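Local structure of VC0179-like protein (Escherichia coli, 4XJ6) at residues K283-A288 against V363-G368; S296-M301 against K346-A351. The protein probably joins GTP and ATP into the cyclic dinucleotide cyclic GMP-AMP, as a magnesium-dependent bacterial homologue of cyclic GMP-AMP synthase. All coordinates share one frame; numbering follows the deposited sequence.

Contact 1: K283-A288 against V363-G368; sequences KAWRDA and VETMEG. With GH3 (3'-deoxy-guanosine-5'-triphosphate), chain D.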
ATOM      1  N   LYS A 283     -12.022  -5.276   3.732  1.00 18.33           N
ATOM      2  CA  LYS A 283     -10.999  -5.470   2.713  1.00 18.07           C
ATOM      3  C   LYS A 283     -11.098  -6.873   2.128  1.00 19.36           C
ATOM      4  O   LYS A 283     -10.859  -7.075   0.938  1.00 20.08           O
ATOM      5  CB  LYS A 283      -9.606  -5.231   3.293  1.00 21.35           C
ATOM      6  CG  LYS A 283      -9.328  -3.777   3.640  1.00 22.67           C
ATOM      7  CD  LYS A 283      -8.055  -3.627   4.459  1.00 25.02           C
ATOM      8  CE  LYS A 283      -6.824  -4.051   3.673  1.00 25.40           C
ATOM      9  NZ  LYS A 283      -5.571  -3.809   4.446  1.00 24.88           N
ATOM     10  N   ALA A 284     -11.451  -7.835   2.976  1.00 20.52           N
ATOM     11  CA  ALA A 284     -11.690  -9.203   2.531  1.00 21.20           C
ATOM     12  C   ALA A 284     -12.888  -9.243   1.590  1.00 23.41           C
ATOM     13  O   ALA A 284     -12.865  -9.932   0.573  1.00 22.36           O
ATOM     14  CB  ALA A 284     -11.912 -10.121   3.720  1.00 18.88           C
ATOM     15  N   TRP A 285     -13.930  -8.496   1.939  1.00 25.68           N
ATOM     16  CA  TRP A 285     -15.109  -8.380   1.091  1.00 25.16           C
ATOM     17  C   TRP A 285     -14.739  -7.789  -0.263  1.00 19.54           C
ATOM     18  O   TRP A 285     -15.216  -8.251  -1.299  1.00 20.01           O
ATOM     19  CB  TRP A 285     -16.185  -7.520   1.761  1.00 25.97           C
ATOM     20  CG  TRP A 285     -17.229  -7.023   0.803  1.00 25.76           C
ATOM     21  CD1 TRP A 285     -18.341  -7.695   0.383  1.00 24.97           C
ATOM     22  CD2 TRP A 285     -17.263  -5.747   0.150  1.00 20.42           C
ATOM     23  NE1 TRP A 285     -19.062  -6.920  -0.490  1.00 26.24           N
ATOM     24  CE2 TRP A 285     -18.422  -5.719  -0.651  1.00 28.19           C
ATOM     25  CE3 TRP A 285     -16.425  -4.628   0.162  1.00 26.88           C
ATOM     26  CZ2 TRP A 285     -18.765  -4.616  -1.430  1.00 27.46           C
ATOM     27  CZ3 TRP A 285     -16.768  -3.534  -0.612  1.00 26.61           C
ATOM     28  CH2 TRP A 285     -17.925  -3.536  -1.398  1.00 25.78           C
ATOM     29  N   ARG A 286     -13.888  -6.766  -0.247  1.00 19.21           N
ATOM     30  CA  ARG A 286     -13.428  -6.132  -1.477  1.00 20.17           C
ATOM     31  C   ARG A 286     -12.642  -7.116  -2.335  1.00 19.83           C
ATOM     32  O   ARG A 286     -12.830  -7.182  -3.549  1.00 25.43           O
ATOM     33  CB  ARG A 286     -12.570  -4.900  -1.163  1.00 19.01           C
ATOM     34  CG  ARG A 286     -11.943  -4.244  -2.394  1.00 19.20           C
ATOM     35  CD  ARG A 286     -10.458  -4.564  -2.534  1.00 18.77           C
ATOM     36  NE  ARG A 286      -9.619  -3.580  -1.855  1.00 28.80           N
ATOM     37  CZ  ARG A 286      -8.696  -3.876  -0.948  1.00 26.01           C
ATOM     38  NH1 ARG A 286      -8.476  -5.135  -0.606  1.00 21.35           N
ATOM     39  NH2 ARG A 286      -7.990  -2.906  -0.386  1.00 30.97           N
ATOM     40  N   ASP A 287     -11.761  -7.877  -1.693  1.00 19.05           N
ATOM     41  CA  ASP A 287     -10.933  -8.850  -2.399  1.00 22.18           C
ATOM     42  C   ASP A 287     -11.771  -9.981  -2.983  1.00 23.78           C
ATOM     43  O   ASP A 287     -11.404 -10.579  -3.994  1.00 20.33           O
ATOM     44  CB  ASP A 287      -9.856  -9.421  -1.471  1.00 18.88           C
ATOM     45  CG  ASP A 287      -8.831  -8.385  -1.064  1.00 27.56           C
ATOM     46  OD1 ASP A 287      -8.799  -7.310  -1.697  1.00 25.37           O
ATOM     47  OD2 ASP A 287      -8.053  -8.641  -0.120  1.00 29.53           O
ATOM     48  N   ALA A 288     -12.898 -10.268  -2.342  1.00 19.98           N
ATOM     49  CA  ALA A 288     -13.802 -11.312  -2.807  1.00 20.65           C
ATOM     50  C   ALA A 288     -14.627 -10.848  -4.004  1.00 21.26           C
ATOM     51  O   ALA A 288     -14.849 -11.607  -4.947  1.00 22.33           O
ATOM     52  CB  ALA A 288     -14.713 -11.755  -1.676  1.00 20.64           C
ATOM     53  N   VAL A 363     -20.382   1.618  -5.636  1.00 20.55           N
ATOM     54  CA  VAL A 363     -21.440   1.894  -4.669  1.00 25.10           C
ATOM     55  C   VAL A 363     -22.569   0.868  -4.764  1.00 25.94           C
ATOM     56  O   VAL A 363     -23.104   0.428  -3.746  1.00 21.01           O
ATOM     57  CB  VAL A 363     -22.024   3.307  -4.866  1.00 21.62           C
ATOM     58  CG1 VAL A 363     -23.105   3.594  -3.834  1.00 23.50           C
ATOM     59  CG2 VAL A 363     -20.917   4.352  -4.782  1.00 22.10           C
ATOM     60  N   GLU A 364     -22.923   0.486  -5.986  1.00 21.94           N
ATOM     61  CA  GLU A 364     -23.987  -0.487  -6.190  1.00 22.64           C
ATOM     62  C   GLU A 364     -23.546  -1.875  -5.740  1.00 33.05           C
ATOM     63  O   GLU A 364     -24.374  -2.700  -5.353  1.00 32.77           O
ATOM     64  CB  GLU A 364     -24.426  -0.513  -7.653  1.00 23.88           C
ATOM     65  CG  GLU A 364     -25.091   0.779  -8.113  1.00 32.35           C
ATOM     66  CD  GLU A 364     -25.933   0.593  -9.358  1.00 36.71           C
ATOM     67  OE1 GLU A 364     -26.261  -0.567  -9.683  1.00 37.62           O
ATOM     68  OE2 GLU A 364     -26.270   1.603 -10.012  1.00 38.38           O
ATOM     69  N   THR A 365     -22.241  -2.129  -5.791  1.00 30.42           N
ATOM     70  CA  THR A 365     -21.694  -3.373  -5.260  1.00 20.48           C
ATOM     71  C   THR A 365     -21.755  -3.348  -3.738  1.00 27.93           C
ATOM     72  O   THR A 365     -22.057  -4.352  -3.099  1.00 34.28           O
ATOM     73  CB  THR A 365     -20.234  -3.605  -5.707  1.00 22.05           C
ATOM     74  OG1 THR A 365     -20.174  -3.692  -7.136  1.00 20.93           O
ATOM     75  CG2 THR A 365     -19.690  -4.896  -5.102  1.00 19.63           C
ATOM     76  N   MET A 366     -21.474  -2.180  -3.169  1.00 24.69           N
ATOM     77  CA  MET A 366     -21.527  -1.986  -1.722  1.00 24.75           C
ATOM     78  C   MET A 366     -22.935  -2.194  -1.183  1.00 27.65           C
ATOM     79  O   MET A 366     -23.118  -2.768  -0.109  1.00 19.48           O
ATOM     80  CB  MET A 366     -21.041  -0.587  -1.342  1.00 18.82           C
ATOM     81  CG  MET A 366     -19.556  -0.376  -1.533  1.00 26.14           C
ATOM     82  SD  MET A 366     -19.036   1.284  -1.064  1.00 32.94           S
ATOM     83  CE  MET A 366     -17.266   1.102  -1.222  1.00 17.79           C
ATOM     84  N   GLU A 367     -23.927  -1.720  -1.929  1.00 21.10           N
ATOM     85  CA  GLU A 367     -25.323  -1.846  -1.525  1.00 21.57           C
ATOM     86  C   GLU A 367     -25.748  -3.311  -1.444  1.00 21.76           C
ATOM     87  O   GLU A 367     -26.682  -3.659  -0.724  1.00 27.90           O
ATOM     88  CB  GLU A 367     -26.226  -1.086  -2.496  1.00 25.13           C
ATOM     89  CG  GLU A 367     -26.084   0.431  -2.408  1.00 31.86           C
ATOM     90  CD  GLU A 367     -26.748   1.154  -3.564  1.00 38.19           C
ATOM     91  OE1 GLU A 367     -26.994   0.512  -4.605  1.00 43.32           O
ATOM     92  OE2 GLU A 367     -27.020   2.366  -3.431  1.00 43.34           O
ATOM     93  N   GLY A 368     -25.049  -4.173  -2.176  1.00 22.41           N
ATOM     94  CA  GLY A 368     -25.368  -5.589  -2.175  1.00 21.70           C
ATOM     95  C   GLY A 368     -24.966  -6.304  -0.896  1.00 26.29           C
ATOM     96  O   GLY A 368     -25.530  -7.344  -0.559  1.00 30.45           O
TER
HETATM   97  PG  GH3 D 503      -3.616  -3.114   1.569  1.00 21.70           P
HETATM   98  O1G GH3 D 503      -4.808  -3.357   0.677  1.00 17.32           O
HETATM   99  O2G GH3 D 503      -2.389  -2.807   0.747  1.00 22.35           O
HETATM  100  O3G GH3 D 503      -3.348  -4.349   2.393  1.00 23.59           O
HETATM  101  O3B GH3 D 503      -3.975  -1.875   2.533  1.00 24.21           O
HETATM  102  PB  GH3 D 503      -3.028  -0.574   2.669  1.00 23.09           P
HETATM  103  O1B GH3 D 503      -3.298   0.101   3.991  1.00 27.84           O
HETATM  104  O2B GH3 D 503      -1.565  -0.928   2.602  1.00 20.51           O
HETATM  105  O3A GH3 D 503      -3.487   0.398   1.465  1.00 20.86           O
HETATM  106  PA  GH3 D 503      -2.540   0.756   0.216  1.00 30.08           P
HETATM  107  O1A GH3 D 503      -3.408   1.057  -0.986  1.00 28.41           O
HETATM  108  O2A GH3 D 503      -1.562  -0.350  -0.089  1.00 26.51           O
HETATM  109  O5' GH3 D 503      -1.726   2.079   0.640  1.00 25.68           O
HETATM  110  C5' GH3 D 503      -0.604   2.007   1.489  1.00 24.87           C
HETATM  111  C4' GH3 D 503      -0.298   3.396   2.033  1.00 26.59           C
HETATM  112  O4' GH3 D 503      -0.240   4.315   0.962  1.00 29.44           O
HETATM  113  C3' GH3 D 503      -1.352   3.917   2.993  1.00 26.13           C
HETATM  114  C2' GH3 D 503      -1.345   5.409   2.735  1.00 21.83           C
HETATM  115  O2' GH3 D 503      -0.500   6.050   3.662  1.00 19.99           O
HETATM  116  C1' GH3 D 503      -0.779   5.567   1.334  1.00 21.67           C
HETATM  117  N9  GH3 D 503      -1.879   5.880   0.412  1.00 25.19           N
HETATM  118  C8  GH3 D 503      -2.446   4.999  -0.471  1.00 23.80           C
HETATM  119  N7  GH3 D 503      -3.423   5.638  -1.158  1.00 24.48           N
HETATM  120  C5  GH3 D 503      -3.475   6.921  -0.725  1.00 27.00           C
HETATM  121  C6  GH3 D 503      -4.275   7.998  -1.084  1.00 25.16           C
HETATM  122  O6  GH3 D 503      -5.132   7.863  -1.955  1.00 30.10           O
HETATM  123  N1  GH3 D 503      -4.103   9.214  -0.461  1.00 26.58           N
HETATM  124  C2  GH3 D 503      -3.141   9.362   0.513  1.00 30.31           C
HETATM  125  N2  GH3 D 503      -2.979  10.542   1.111  1.00 31.18           N
HETATM  126  N3  GH3 D 503      -2.349   8.288   0.866  1.00 30.48           N
HETATM  127  C4  GH3 D 503      -2.509   7.088   0.260  1.00 27.68           C
HETATM  128  O   HOH W   1     -21.661  -7.127  -1.947  1.00 27.11           O
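The indole of W285 meets T365 and M366 with the far end of its six-membered ring. At its edge, near the ring plane, lies the backbone carbonyl of T365, with CZ2 of W285 3.7 Å from O of T365; M366 comes in obliquely, its CG 3.6 Å from CH2 of W285. In the same plane, at the pyrrole end, a water accepts a hydrogen bond from NE1 of W285 (3.0 Å) and donates one to T365 O (3.0 Å). This bridge satisfies the one polar atom of an otherwise apolar side chain and limits how the ring can turn. With CG anti to the backbone N (chi1 163°), the indole is long and flat enough to reach from helix 274-289 to T365 and M366 of helix 357-377. The two helices belong to the helical C-terminal domain of this cyclic GMP-AMP synthase relative. T365, at the partly exposed margin of the contact, turns its methyl CG2 to W285 CZ2 (3.8 Å), while OG1 bonds back to A361 O one turn earlier. M366, flexible and unbranched, runs at about a right angle to the indole and goes on to touch L300, L329 and F333. K283 serves the nucleotide instead: its long chain brings K283 NZ within 3.1 Å of GH3 O3G, on the bound 3'-deoxy-GTP. The same K283 NZ also bonds to GH3 O3B and to T117 O. The R286 guanidinium has the D287 carboxylate at its edge, in plane, and its NE bonds to P295 O.

Contact 2: S296-M301 against K346-A351; sequences SSISLM and KPLFPA. With GH3 (3'-deoxy-guanosine-5'-triphosphate), chain D.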
ATOM      1  N   SER A 296     -10.244   1.562  -2.895  1.00 18.84           N
ATOM      2  CA  SER A 296      -8.955   1.450  -2.225  1.00 20.02           C
ATOM      3  C   SER A 296      -9.122   1.114  -0.746  1.00 22.13           C
ATOM      4  O   SER A 296     -10.173   1.366  -0.152  1.00 20.29           O
ATOM      5  CB  SER A 296      -8.162   2.748  -2.368  1.00 19.86           C
ATOM      6  OG  SER A 296      -8.833   3.824  -1.728  1.00 19.70           O
ATOM      7  N   SER A 297      -8.078   0.540  -0.161  1.00 23.12           N
ATOM      8  CA  SER A 297      -8.081   0.214   1.258  1.00 24.36           C
ATOM      9  C   SER A 297      -8.254   1.463   2.113  1.00 25.09           C
ATOM     10  O   SER A 297      -8.942   1.432   3.130  1.00 23.11           O
ATOM     11  CB  SER A 297      -6.790  -0.507   1.649  1.00 24.41           C
ATOM     12  OG  SER A 297      -6.754  -1.818   1.115  1.00 19.52           O
ATOM     13  N   ILE A 298      -7.638   2.563   1.692  1.00 27.20           N
ATOM     14  CA  ILE A 298      -7.666   3.795   2.475  1.00 20.04           C
ATOM     15  C   ILE A 298      -9.074   4.394   2.529  1.00 27.06           C
ATOM     16  O   ILE A 298      -9.495   4.919   3.561  1.00 29.47           O
ATOM     17  CB  ILE A 298      -6.657   4.843   1.921  1.00 25.09           C
ATOM     18  CG1 ILE A 298      -6.647   6.100   2.789  1.00 30.73           C
ATOM     19  CG2 ILE A 298      -6.943   5.197   0.468  1.00 20.95           C
ATOM     20  CD1 ILE A 298      -6.236   5.837   4.208  1.00 41.36           C
ATOM     21  N   SER A 299      -9.808   4.296   1.426  1.00 19.19           N
ATOM     22  CA  SER A 299     -11.155   4.849   1.365  1.00 19.00           C
ATOM     23  C   SER A 299     -12.107   3.997   2.193  1.00 24.79           C
ATOM     24  O   SER A 299     -13.036   4.511   2.817  1.00 23.55           O
ATOM     25  CB  SER A 299     -11.644   4.933  -0.076  1.00 18.96           C
ATOM     26  OG  SER A 299     -11.977   3.651  -0.566  1.00 33.37           O
ATOM     27  N   LEU A 300     -11.869   2.690   2.185  1.00 18.01           N
ATOM     28  CA  LEU A 300     -12.645   1.762   2.998  1.00 19.50           C
ATOM     29  C   LEU A 300     -12.426   2.031   4.480  1.00 24.71           C
ATOM     30  O   LEU A 300     -13.376   2.080   5.260  1.00 24.73           O
ATOM     31  CB  LEU A 300     -12.273   0.316   2.672  1.00 22.27           C
ATOM     32  CG  LEU A 300     -12.843  -0.281   1.386  1.00 22.56           C
ATOM     33  CD1 LEU A 300     -12.418  -1.736   1.236  1.00 18.06           C
ATOM     34  CD2 LEU A 300     -14.357  -0.156   1.374  1.00 16.94           C
ATOM     35  N   MET A 301     -11.163   2.198   4.858  1.00 18.40           N
ATOM     36  CA  MET A 301     -10.802   2.488   6.240  1.00 24.26           C
ATOM     37  C   MET A 301     -11.428   3.795   6.720  1.00 25.40           C
ATOM     38  O   MET A 301     -11.987   3.858   7.813  1.00 24.68           O
ATOM     39  CB  MET A 301      -9.282   2.556   6.395  1.00 23.67           C
ATOM     40  CG  MET A 301      -8.577   1.222   6.204  1.00 25.83           C
ATOM     41  SD  MET A 301      -6.823   1.403   5.831  1.00 32.42           S
ATOM     42  CE  MET A 301      -6.178   1.960   7.407  1.00 21.55           C
ATOM     43  N   LYS A 346      -7.587  16.351  -3.512  1.00 40.09           N
ATOM     44  CA  LYS A 346      -8.769  15.619  -3.944  1.00 36.86           C
ATOM     45  C   LYS A 346      -9.224  14.638  -2.872  1.00 35.48           C
ATOM     46  O   LYS A 346      -8.406  14.105  -2.123  1.00 34.62           O
ATOM     47  CB  LYS A 346      -8.490  14.876  -5.250  1.00 41.40           C
ATOM     48  CG  LYS A 346      -8.214  15.794  -6.428  1.00 47.13           C
ATOM     49  CD  LYS A 346      -7.579  15.042  -7.584  1.00 51.60           C
ATOM     50  CE  LYS A 346      -8.484  13.938  -8.098  1.00 55.81           C
ATOM     51  NZ  LYS A 346      -7.876  13.232  -9.259  1.00 57.70           N
ATOM     52  N   PRO A 347     -10.538  14.396  -2.791  1.00 33.61           N
ATOM     53  CA  PRO A 347     -11.037  13.418  -1.821  1.00 28.37           C
ATOM     54  C   PRO A 347     -10.689  11.992  -2.247  1.00 23.85           C
ATOM     55  O   PRO A 347     -10.328  11.775  -3.405  1.00 29.15           O
ATOM     56  CB  PRO A 347     -12.546  13.653  -1.840  1.00 26.48           C
ATOM     57  CG  PRO A 347     -12.819  14.139  -3.225  1.00 27.62           C
ATOM     58  CD  PRO A 347     -11.623  14.974  -3.603  1.00 29.54           C
ATOM     59  N   LEU A 348     -10.781  11.042  -1.322  1.00 24.32           N
ATOM     60  CA  LEU A 348     -10.533   9.639  -1.643  1.00 22.03           C
ATOM     61  C   LEU A 348     -11.615   9.123  -2.578  1.00 24.64           C
ATOM     62  O   LEU A 348     -11.375   8.250  -3.415  1.00 28.95           O
ATOM     63  CB  LEU A 348     -10.489   8.791  -0.371  1.00 21.37           C
ATOM     64  CG  LEU A 348      -9.425   9.156   0.665  1.00 29.70           C
ATOM     65  CD1 LEU A 348      -9.583   8.296   1.906  1.00 27.27           C
ATOM     66  CD2 LEU A 348      -8.034   8.999   0.081  1.00 29.98           C
ATOM     67  N   PHE A 349     -12.809   9.684  -2.428  1.00 22.35           N
ATOM     68  CA  PHE A 349     -13.968   9.276  -3.209  1.00 21.63           C
ATOM     69  C   PHE A 349     -14.923  10.458  -3.324  1.00 23.90           C
ATOM     70  O   PHE A 349     -15.320  11.033  -2.311  1.00 29.27           O
ATOM     71  CB  PHE A 349     -14.658   8.084  -2.547  1.00 25.72           C
ATOM     72  CG  PHE A 349     -15.387   7.192  -3.503  1.00 25.15           C
ATOM     73  CD1 PHE A 349     -14.739   6.119  -4.092  1.00 22.11           C
ATOM     74  CD2 PHE A 349     -16.722   7.411  -3.800  1.00 28.13           C
ATOM     75  CE1 PHE A 349     -15.405   5.288  -4.964  1.00 22.71           C
ATOM     76  CE2 PHE A 349     -17.392   6.580  -4.675  1.00 28.37           C
ATOM     77  CZ  PHE A 349     -16.731   5.518  -5.256  1.00 23.94           C
ATOM     78  N   PRO A 350     -15.292  10.831  -4.560  1.00 25.19           N
ATOM     79  CA  PRO A 350     -16.111  12.030  -4.781  1.00 30.86           C
ATOM     80  C   PRO A 350     -17.526  11.907  -4.222  1.00 33.45           C
ATOM     81  O   PRO A 350     -17.992  10.794  -3.977  1.00 34.65           O
ATOM     82  CB  PRO A 350     -16.150  12.148  -6.307  1.00 25.03           C
ATOM     83  CG  PRO A 350     -15.957  10.752  -6.792  1.00 28.04           C
ATOM     84  CD  PRO A 350     -14.994  10.129  -5.820  1.00 27.43           C
ATOM     85  N   ALA A 351     -18.191  13.042  -4.019  1.00 30.79           N
ATOM     86  CA  ALA A 351     -19.602  13.053  -3.656  1.00 30.91           C
ATOM     87  C   ALA A 351     -20.416  12.510  -4.821  1.00 30.97           C
ATOM     88  O   ALA A 351     -19.941  12.502  -5.957  1.00 34.83           O
ATOM     89  CB  ALA A 351     -20.056  14.461  -3.282  1.00 30.53           C
TER
HETATM   90  PG  GH3 D 503      -3.616  -3.114   1.569  1.00 21.70           P
HETATM   91  O1G GH3 D 503      -4.808  -3.357   0.677  1.00 17.32           O
HETATM   92  O2G GH3 D 503      -2.389  -2.807   0.747  1.00 22.35           O
HETATM   93  O3G GH3 D 503      -3.348  -4.349   2.393  1.00 23.59           O
HETATM   94  O3B GH3 D 503      -3.975  -1.875   2.533  1.00 24.21           O
HETATM   95  PB  GH3 D 503      -3.028  -0.574   2.669  1.00 23.09           P
HETATM   96  O1B GH3 D 503      -3.298   0.101   3.991  1.00 27.84           O
HETATM   97  O2B GH3 D 503      -1.565  -0.928   2.602  1.00 20.51           O
HETATM   98  O3A GH3 D 503      -3.487   0.398   1.465  1.00 20.86           O
HETATM   99  PA  GH3 D 503      -2.540   0.756   0.216  1.00 30.08           P
HETATM  100  O1A GH3 D 503      -3.408   1.057  -0.986  1.00 28.41           O
HETATM  101  O2A GH3 D 503      -1.562  -0.350  -0.089  1.00 26.51           O
HETATM  102  O5' GH3 D 503      -1.726   2.079   0.640  1.00 25.68           O
HETATM  103  C5' GH3 D 503      -0.604   2.007   1.489  1.00 24.87           C
HETATM  104  C4' GH3 D 503      -0.298   3.396   2.033  1.00 26.59           C
HETATM  105  O4' GH3 D 503      -0.240   4.315   0.962  1.00 29.44           O
HETATM  106  C3' GH3 D 503      -1.352   3.917   2.993  1.00 26.13           C
HETATM  107  C2' GH3 D 503      -1.345   5.409   2.735  1.00 21.83           C
HETATM  108  O2' GH3 D 503      -0.500   6.050   3.662  1.00 19.99           O
HETATM  109  C1' GH3 D 503      -0.779   5.567   1.334  1.00 21.67           C
HETATM  110  N9  GH3 D 503      -1.879   5.880   0.412  1.00 25.19           N
HETATM  111  C8  GH3 D 503      -2.446   4.999  -0.471  1.00 23.80           C
HETATM  112  N7  GH3 D 503      -3.423   5.638  -1.158  1.00 24.48           N
HETATM  113  C5  GH3 D 503      -3.475   6.921  -0.725  1.00 27.00           C
HETATM  114  C6  GH3 D 503      -4.275   7.998  -1.084  1.00 25.16           C
HETATM  115  O6  GH3 D 503      -5.132   7.863  -1.955  1.00 30.10           O
HETATM  116  N1  GH3 D 503      -4.103   9.214  -0.461  1.00 26.58           N
HETATM  117  C2  GH3 D 503      -3.141   9.362   0.513  1.00 30.31           C
HETATM  118  N2  GH3 D 503      -2.979  10.542   1.111  1.00 31.18           N
HETATM  119  N3  GH3 D 503      -2.349   8.288   0.866  1.00 30.48           N
HETATM  120  C4  GH3 D 503      -2.509   7.088   0.260  1.00 27.68           C
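L348 packs its CD1 methyl against the first turn of helix 297-310, where I298 and S299 receive it. That methyl is 3.8 Å from I298 O, from I298 CG1 and from S299 CA, and the side chains of L348 and I298 cross at about a right angle. Beside it, CB of S299 stands 4.0 Å from CB of L348. Here the packing is close: S299, being small, lets the loop come near the helix, and a branched leucine fills the angle between helix and loop. The serine hydroxyl is turned back into its own turn. Lying between the backbone N and carbonyl carbon (chi1 74°), OG of S299 donates to S296 O at 2.9 Å, tilted 27° from the carbonyl plane, and L300 N reaches the same oxygen from the same face. S296 is the N-cap, its OG accepting a weak bond from S299 N; a short hydroxyl side chain suits a place where the first helical N-H groups lack backbone acceptors. The solvent side is looser: L348 is partly exposed, and the K346 and P347 that precede it are exposed. Toward the ligand the fit is close again. The second methyl of L348, CD2, lies 3.7 Å from O6 of the bound 3'-deoxy-GTP, and CG2 of I298 lies 3.9 Å from its N7, so both apolar residues help line the base pocket. S297, the residue before I298, lies at the triphosphate. Further out, I298 rests on V260 and W263 of helix 257-271. L348 and F349 both face V337 as in a classic beta bulge, and the F349 ring meets F333 of helix 318-335 and H359 of helix 357-377 edge-to-face.

Both contacts are mostly buried and lie in the helical C-terminal domain, on the same side of the chain's centre, with their own centres 14 Å apart. Contact 1 joins two helices through an aromatic side chain and a water bridge, whereas contact 2 lays an irregular loop on a helix start through aliphatic groups and small serines. L300 links them, since it touches R286 and M366 from within 296-301. The bound nucleotide is the other meeting point: K283 bonds the triphosphate, with R286 near it, whereas 296-301 meets the triphosphate at S297 and the flat base at I298, joined there by L348.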